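Local coordinates for calcium-regulated actin-bundling protein (Dictyostelium discoideum, PDB 4X3N) that binds and bundles actin filaments, binds calcium, and may help build and reorganise filopodia and pseudopodia during cell movement, at residues 121-129 against 158-166; 92-103 against 148-156. All blocks are in the same frame, centred on the assembly; numbering follows the deposited sequence.

Contact 1 (121-129 against 158-166)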
# COMPACT_ATOMS: atom_id res chain seq x y z
N THR A 121 21.63 27.43 15.19
CA THR A 121 22.07 26.61 16.31
C THR A 121 22.38 25.15 15.94
O THR A 121 23.15 24.51 16.62
CB THR A 121 21.06 26.59 17.46
OG1 THR A 121 20.64 27.92 17.73
CG2 THR A 121 21.69 25.97 18.77
N TYR A 122 21.82 24.61 14.85
CA TYR A 122 21.98 23.19 14.52
C TYR A 122 22.41 22.99 13.08
O TYR A 122 21.69 22.34 12.31
CB TYR A 122 20.65 22.48 14.75
CG TYR A 122 20.10 22.68 16.15
CD1 TYR A 122 20.65 21.99 17.22
CD2 TYR A 122 19.12 23.59 16.40
CE1 TYR A 122 20.16 22.15 18.48
CE2 TYR A 122 18.62 23.78 17.67
CZ TYR A 122 19.17 23.04 18.70
OH TYR A 122 18.76 23.14 19.96
N PRO A 123 23.60 23.54 12.68
CA PRO A 123 23.93 23.49 11.27
C PRO A 123 23.96 22.06 10.74
O PRO A 123 23.46 21.78 9.68
CB PRO A 123 25.35 24.13 11.22
CG PRO A 123 25.85 24.11 12.64
CD PRO A 123 24.60 24.30 13.45
N ILE A 124 24.51 21.13 11.51
CA ILE A 124 24.71 19.78 10.98
C ILE A 124 23.36 19.04 10.81
O ILE A 124 23.28 18.05 10.11
CB ILE A 124 25.71 18.99 11.83
CG1 ILE A 124 26.18 17.77 11.07
CG2 ILE A 124 25.10 18.56 13.14
CD1 ILE A 124 27.08 16.84 11.87
N SER A 125 22.30 19.55 11.43
CA SER A 125 21.00 19.03 11.24
C SER A 125 20.24 19.60 10.07
O SER A 125 19.15 19.18 9.85
CB SER A 125 20.18 19.29 12.50
OG SER A 125 20.64 18.52 13.56
N GLN A 126 20.77 20.58 9.33
CA GLN A 126 19.94 21.25 8.36
C GLN A 126 19.72 20.33 7.19
O GLN A 126 20.67 19.75 6.70
CB GLN A 126 20.60 22.55 7.83
CG GLN A 126 20.63 23.68 8.87
CD GLN A 126 19.35 23.78 9.66
OE1 GLN A 126 18.33 24.29 9.18
NE2 GLN A 126 19.42 23.36 10.93
N PRO A 127 18.48 20.24 6.70
CA PRO A 127 18.21 19.45 5.48
C PRO A 127 18.71 20.18 4.24
O PRO A 127 19.17 21.30 4.35
CB PRO A 127 16.72 19.36 5.44
CG PRO A 127 16.25 20.57 6.20
CD PRO A 127 17.28 20.91 7.22
N GLN A 128 18.59 19.54 3.09
CA GLN A 128 19.00 20.12 1.82
C GLN A 128 17.81 20.14 0.89
O GLN A 128 17.07 19.16 0.75
CB GLN A 128 20.16 19.31 1.23
CG GLN A 128 20.46 19.57 -0.25
CD GLN A 128 21.46 18.57 -0.82
OE1 GLN A 128 21.41 17.35 -0.54
NE2 GLN A 128 22.39 19.07 -1.62
N MET A 129 17.62 21.27 0.24
CA MET A 129 16.49 21.41 -0.66
C MET A 129 16.85 20.62 -1.92
O MET A 129 17.99 20.64 -2.35
CB MET A 129 16.22 22.89 -1.00
CG MET A 129 14.89 23.12 -1.68
SD MET A 129 13.50 23.10 -0.51
CE MET A 129 12.58 21.58 -0.87
N LEU A 158 20.22 8.56 9.97
CA LEU A 158 21.50 8.08 9.59
C LEU A 158 22.08 8.85 8.42
O LEU A 158 23.31 9.08 8.37
CB LEU A 158 21.38 6.63 9.19
CG LEU A 158 21.69 5.51 10.21
CD1 LEU A 158 22.15 5.85 11.58
CD2 LEU A 158 20.66 4.43 10.15
N TYR A 159 21.22 9.19 7.46
CA TYR A 159 21.66 9.91 6.29
C TYR A 159 21.88 11.38 6.64
O TYR A 159 22.87 11.94 6.22
CB TYR A 159 20.74 9.72 5.08
CG TYR A 159 21.35 10.32 3.82
CD1 TYR A 159 22.46 9.73 3.22
CD2 TYR A 159 20.85 11.49 3.27
CE1 TYR A 159 23.04 10.29 2.10
CE2 TYR A 159 21.43 12.08 2.18
CZ TYR A 159 22.52 11.47 1.60
OH TYR A 159 23.06 12.03 0.49
N GLN A 160 21.04 11.97 7.47
CA GLN A 160 21.26 13.36 7.89
C GLN A 160 22.61 13.54 8.58
O GLN A 160 23.34 14.49 8.32
CB GLN A 160 20.13 13.83 8.76
CG GLN A 160 20.26 15.23 9.30
CD GLN A 160 20.17 16.30 8.23
OE1 GLN A 160 19.21 16.38 7.52
NE2 GLN A 160 21.19 17.14 8.14
N TYR A 161 22.98 12.58 9.41
CA TYR A 161 24.18 12.68 10.27
C TYR A 161 25.23 11.79 9.72
O TYR A 161 26.05 11.26 10.45
CB TYR A 161 23.77 12.34 11.70
CG TYR A 161 22.79 13.30 12.20
CD1 TYR A 161 23.15 14.63 12.46
CD2 TYR A 161 21.46 12.95 12.40
CE1 TYR A 161 22.22 15.55 12.93
CE2 TYR A 161 20.54 13.88 12.87
CZ TYR A 161 20.91 15.16 13.12
OH TYR A 161 19.94 16.05 13.53
N LYS A 162 25.26 11.66 8.39
CA LYS A 162 26.17 10.74 7.77
C LYS A 162 27.68 11.09 7.90
O LYS A 162 28.52 10.19 7.69
CB LYS A 162 25.85 10.51 6.29
CG LYS A 162 26.14 11.72 5.37
CD LYS A 162 25.61 11.50 3.98
CE LYS A 162 25.59 12.80 3.19
NZ LYS A 162 26.99 13.16 2.90
N ASP A 163 28.03 12.32 8.27
CA ASP A 163 29.46 12.66 8.58
C ASP A 163 30.02 11.72 9.66
O ASP A 163 31.20 11.56 9.79
CB ASP A 163 29.61 14.07 9.18
CG ASP A 163 29.14 15.16 8.26
OD1 ASP A 163 29.20 14.97 6.99
OD2 ASP A 163 28.71 16.23 8.83
N PHE A 164 29.17 11.11 10.49
CA PHE A 164 29.68 10.12 11.42
C PHE A 164 28.85 8.83 11.54
O PHE A 164 29.40 7.88 12.02
CB PHE A 164 29.86 10.68 12.85
CG PHE A 164 28.63 11.25 13.41
CD1 PHE A 164 27.69 10.42 13.99
CD2 PHE A 164 28.40 12.60 13.35
CE1 PHE A 164 26.52 10.96 14.47
CE2 PHE A 164 27.23 13.14 13.79
CZ PHE A 164 26.28 12.31 14.36
N ALA A 165 27.59 8.84 11.11
CA ALA A 165 26.66 7.73 11.27
C ALA A 165 26.51 6.96 9.96
O ALA A 165 26.62 7.56 8.87
CB ALA A 165 25.33 8.30 11.70
N ASN A 166 26.31 5.64 10.05
CA ASN A 166 25.99 4.88 8.91
C ASN A 166 25.42 3.57 9.34
O ASN A 166 25.52 3.21 10.51
CB ASN A 166 27.23 4.73 8.01
CG ASN A 166 28.31 3.97 8.67
OD1 ASN A 166 28.28 2.74 8.79
ND2 ASN A 166 29.30 4.69 9.10
O HOH W 1 17.19 17.59 8.47
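Q160 brings its amide up against the short turn of I124, S125 and Q126, where NE2 is held between two backbone carbonyls: I124 O at 3.0 Å and Q126 O, also at 3.0 Å. The bend at chi2 (67°) turns the amide toward this pair of acceptors. The donor is tilted from the carbonyl plane of I124 and stands well above that of Q126; the two hydrogens of one NH2 group are spent on two acceptors. A glutamine suits the place, since its OE1 remains to meet a water that also donates to S125 O. The contact joins the 3-10 turn 123-125, which follows helix 116-121, to the end of helix 153-160, probably the exit helix of the calcium-binding EF-hand. Next to the glutamine, Y161 presents its edge, and its OH lies 2.6 Å from S125 OG, which also hydrogen-bonds E60. Beside these polar contacts lies an apolar one: I124 CG2 lies 4.2 Å from Y161 CE1, and I124 CD1 meets the edge of F164 at CE2, 4.2 Å away. With CG1 anti to the backbone N (chi1 -165°), the isoleucine also has a polar neighbour, D163 OD2, 3.5 Å from its CD1.

Contact 2 (92-103 against 148-156). With CA (calcium ion), chain D.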
# COMPACT_ATOMS: atom_id res chain seq x y z
N ASN A 92 5.91 4.51 11.79
CA ASN A 92 7.26 4.00 11.69
C ASN A 92 7.98 4.35 10.40
O ASN A 92 9.21 4.58 10.44
CB ASN A 92 7.34 2.47 11.82
CG ASN A 92 6.23 1.68 11.07
OD1 ASN A 92 5.57 2.16 10.17
ND2 ASN A 92 6.01 0.46 11.50
N ASP A 93 7.28 4.33 9.27
CA ASP A 93 7.95 4.69 8.02
C ASP A 93 6.97 5.28 6.97
O ASP A 93 5.76 5.29 7.14
CB ASP A 93 8.76 3.54 7.58
CG ASP A 93 7.92 2.30 7.16
OD1 ASP A 93 6.81 2.45 6.65
OD2 ASP A 93 8.33 1.19 7.43
N LEU A 94 7.53 5.87 5.94
CA LEU A 94 6.82 6.60 4.92
C LEU A 94 7.15 6.03 3.52
O LEU A 94 8.32 5.68 3.21
CB LEU A 94 7.25 8.07 4.92
CG LEU A 94 7.37 8.83 6.26
CD1 LEU A 94 7.81 10.28 5.98
CD2 LEU A 94 6.02 8.79 6.99
N ASP A 95 6.16 5.99 2.62
CA ASP A 95 6.46 5.65 1.24
C ASP A 95 7.22 6.84 0.65
O ASP A 95 7.29 7.91 1.31
CB ASP A 95 5.22 5.20 0.48
CG ASP A 95 4.24 6.31 0.07
OD1 ASP A 95 4.57 7.53 -0.11
OD2 ASP A 95 3.05 5.90 -0.18
N PHE A 96 7.70 6.72 -0.56
CA PHE A 96 8.53 7.79 -1.12
C PHE A 96 7.76 9.11 -1.42
O PHE A 96 8.33 10.25 -1.33
CB PHE A 96 9.24 7.29 -2.40
CG PHE A 96 10.41 6.37 -2.17
CD1 PHE A 96 10.80 5.94 -0.94
CD2 PHE A 96 11.09 5.89 -3.28
CE1 PHE A 96 11.85 5.07 -0.80
CE2 PHE A 96 12.15 5.03 -3.15
CZ PHE A 96 12.55 4.62 -1.90
N ASP A 97 6.47 9.03 -1.72
CA ASP A 97 5.74 10.25 -1.96
C ASP A 97 5.54 10.99 -0.63
O ASP A 97 5.72 12.22 -0.57
CB ASP A 97 4.42 10.00 -2.67
CG ASP A 97 4.60 9.65 -4.13
OD1 ASP A 97 5.50 10.18 -4.80
OD2 ASP A 97 3.83 8.83 -4.60
N ILE A 98 5.14 10.25 0.41
CA ILE A 98 4.98 10.87 1.69
C ILE A 98 6.35 11.38 2.28
O ILE A 98 6.39 12.45 2.88
CB ILE A 98 4.29 9.93 2.67
CG1 ILE A 98 2.93 9.46 2.14
CG2 ILE A 98 4.08 10.65 3.97
CD1 ILE A 98 1.94 10.57 1.75
N ALA A 99 7.44 10.62 2.11
CA ALA A 99 8.78 11.07 2.45
C ALA A 99 9.15 12.37 1.82
O ALA A 99 9.73 13.28 2.46
CB ALA A 99 9.83 10.01 2.10
N LEU A 100 8.84 12.48 0.55
CA LEU A 100 9.00 13.73 -0.14
C LEU A 100 8.31 14.91 0.55
O LEU A 100 8.89 15.97 0.71
CB LEU A 100 8.50 13.54 -1.57
CG LEU A 100 8.99 14.54 -2.56
CD1 LEU A 100 8.94 13.99 -3.98
CD2 LEU A 100 8.14 15.79 -2.43
N TYR A 101 7.08 14.75 0.97
CA TYR A 101 6.40 15.81 1.69
C TYR A 101 7.12 16.07 3.03
O TYR A 101 7.19 17.21 3.51
CB TYR A 101 4.91 15.46 2.00
CG TYR A 101 3.88 15.37 0.85
CD1 TYR A 101 3.85 16.30 -0.18
CD2 TYR A 101 2.85 14.44 0.90
CE1 TYR A 101 2.87 16.25 -1.20
CE2 TYR A 101 1.84 14.39 -0.08
CZ TYR A 101 1.85 15.30 -1.15
OH TYR A 101 0.85 15.24 -2.14
N PHE A 102 7.60 15.02 3.68
CA PHE A 102 8.39 15.16 4.91
C PHE A 102 9.60 16.03 4.69
O PHE A 102 9.77 17.05 5.37
CB PHE A 102 8.75 13.77 5.47
CG PHE A 102 9.88 13.75 6.45
CD1 PHE A 102 9.74 14.31 7.66
CD2 PHE A 102 11.06 13.09 6.15
CE1 PHE A 102 10.78 14.28 8.57
CE2 PHE A 102 12.12 13.07 7.04
CZ PHE A 102 11.98 13.65 8.27
N TYR A 103 10.41 15.72 3.72
CA TYR A 103 11.63 16.46 3.55
C TYR A 103 11.34 17.90 3.11
O TYR A 103 12.05 18.83 3.49
CB TYR A 103 12.50 15.80 2.51
CG TYR A 103 13.39 14.73 3.03
CD1 TYR A 103 14.62 15.04 3.60
CD2 TYR A 103 12.98 13.40 2.94
CE1 TYR A 103 15.43 14.03 4.10
CE2 TYR A 103 13.76 12.40 3.41
CZ TYR A 103 14.99 12.71 4.00
OH TYR A 103 15.74 11.67 4.44
N ASP A 148 13.16 -1.25 0.95
CA ASP A 148 11.76 -1.60 1.10
C ASP A 148 10.85 -0.58 0.50
O ASP A 148 9.66 -0.71 0.61
CB ASP A 148 11.41 -1.99 2.56
CG ASP A 148 11.49 -0.81 3.51
OD1 ASP A 148 11.88 0.25 3.05
OD2 ASP A 148 11.18 -0.95 4.69
N GLY A 149 11.41 0.43 -0.16
CA GLY A 149 10.67 1.57 -0.68
C GLY A 149 10.04 2.46 0.41
O GLY A 149 9.11 3.24 0.11
N ARG A 150 10.49 2.31 1.66
CA ARG A 150 9.99 3.09 2.77
C ARG A 150 11.14 3.86 3.46
O ARG A 150 12.31 3.41 3.46
CB ARG A 150 9.33 2.19 3.80
CG ARG A 150 8.33 1.14 3.32
CD ARG A 150 7.00 1.69 2.88
NE ARG A 150 6.28 2.36 3.97
CZ ARG A 150 5.05 2.84 3.86
NH1 ARG A 150 4.37 2.70 2.71
NH2 ARG A 150 4.49 3.47 4.89
N VAL A 151 10.81 5.02 4.01
CA VAL A 151 11.74 5.81 4.79
C VAL A 151 11.28 5.86 6.26
O VAL A 151 10.17 6.33 6.57
CB VAL A 151 11.90 7.22 4.23
CG1 VAL A 151 12.83 8.01 5.10
CG2 VAL A 151 12.43 7.20 2.81
N SER A 152 12.13 5.30 7.12
CA SER A 152 11.95 5.32 8.53
C SER A 152 12.62 6.58 9.08
O SER A 152 13.42 7.19 8.40
CB SER A 152 12.58 4.09 9.14
OG SER A 152 13.97 4.03 8.78
N PHE A 153 12.29 6.94 10.30
CA PHE A 153 12.99 8.03 10.99
C PHE A 153 14.42 7.67 11.20
O PHE A 153 15.29 8.51 11.02
CB PHE A 153 12.31 8.36 12.30
CG PHE A 153 12.68 9.70 12.89
CD1 PHE A 153 12.76 10.82 12.11
CD2 PHE A 153 12.81 9.84 14.29
CE1 PHE A 153 13.11 12.07 12.68
CE2 PHE A 153 13.11 11.11 14.87
CZ PHE A 153 13.30 12.18 14.06
N LEU A 154 14.69 6.40 11.49
CA LEU A 154 16.05 5.88 11.59
C LEU A 154 16.84 6.17 10.31
O LEU A 154 17.96 6.61 10.39
CB LEU A 154 16.15 4.40 11.86
CG LEU A 154 17.55 3.78 12.02
CD1 LEU A 154 18.31 4.27 13.26
CD2 LEU A 154 17.43 2.28 12.10
N GLU A 155 16.27 5.85 9.18
CA GLU A 155 16.97 6.02 7.90
C GLU A 155 17.21 7.49 7.60
O GLU A 155 18.29 7.85 7.19
CB GLU A 155 16.19 5.31 6.79
CG GLU A 155 16.36 3.81 6.84
CD GLU A 155 15.38 3.11 5.95
OE1 GLU A 155 14.18 3.27 6.19
OE2 GLU A 155 15.83 2.42 5.02
N TYR A 156 16.22 8.34 7.85
CA TYR A 156 16.41 9.79 7.77
C TYR A 156 17.58 10.26 8.66
O TYR A 156 18.44 11.05 8.23
CB TYR A 156 15.12 10.56 8.13
CG TYR A 156 15.40 11.95 8.66
CD1 TYR A 156 15.70 12.99 7.79
CD2 TYR A 156 15.30 12.24 10.01
CE1 TYR A 156 15.94 14.29 8.27
CE2 TYR A 156 15.57 13.49 10.51
CZ TYR A 156 15.92 14.53 9.64
OH TYR A 156 16.17 15.83 10.13
CA CA D . 13.58 1.62 4.20
O HOH W 2 7.71 4.10 -2.18
O HOH W 3 18.07 12.22 5.64
O HOH W 4 12.48 0.80 6.15
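V151 pairs with L94 through two backbone hydrogen bonds, V151 N to L94 O at 2.7 Å and L94 N to V151 O at 2.8 Å, making a hydrogen-bonded pair in a very short antiparallel sheet. Such a strand pair is characteristic of two adjoining EF-hand loops. The loop of 148-156 holds calcium through D148 OD1, R150 O and both oxygens of E155, with D144, N146 and a water completing the site; strand 93-95 probably belongs to a partner hand. The interior side is tightly packed. V151, a compact branched residue, puts CG2 3.9 Å from A99 CB and also touches F96 CE1. Farther along, F102 points its edge at the face of Y156 (centroids 5.1 Å apart, planes at 83°), while Y156 turns its own edge toward the face of Y103 in an offset edge-to-face pair. The opposite side of the strands is polar, with R150 and D95 partly exposed while D93 is buried. There R150, bent at chi2 (-73°) and chi3 (-62°), lays one face of its guanidinium over the L94-D95 peptide. Its NE reaches D93 OD1 at 2.7 Å in a salt bridge, coming from above the carboxylate plane, and NH2 donates to D93 O at 3.2 Å. D93 OD2 has a second partner in K39. With R150 replaced by an alanine, D93 OD1 is likely to lose its arginine partner and the L94-D95 peptide the guanidinium that lies over it. S152 and E155 form a capping box at the start of helix 153-160, and D95 OD1 caps helix 96-111 by accepting from I98 N at 2.8 Å. Around this pair of strands and helix starts, helix 132-143 lies against F96, A99 and Y103, helix 61-79 against L94, F102 and F153, and helix 42-57 against S152 and F153.

From the N terminus, the chain passes first through 92-103, then 121-129, then 148-156 and finally 158-166. Contact 2 closes the long loop from 104 to 147, which carries the rest of helix 96-111, helix 116-121 and helix 132-143. Contact 1 opens within that loop and closes beyond it, at 158-166, closing a connection of 28 residues that includes helix 132-143 and strand 150-152. The two loops therefore cross. A single residue separates 148-156 from 158-166, and both contacts draw on helix 153-160: contact 2 fixes its beginning beside the calcium site, contact 1 its end beside the turn after helix 116-121, with centres about 16 Å apart.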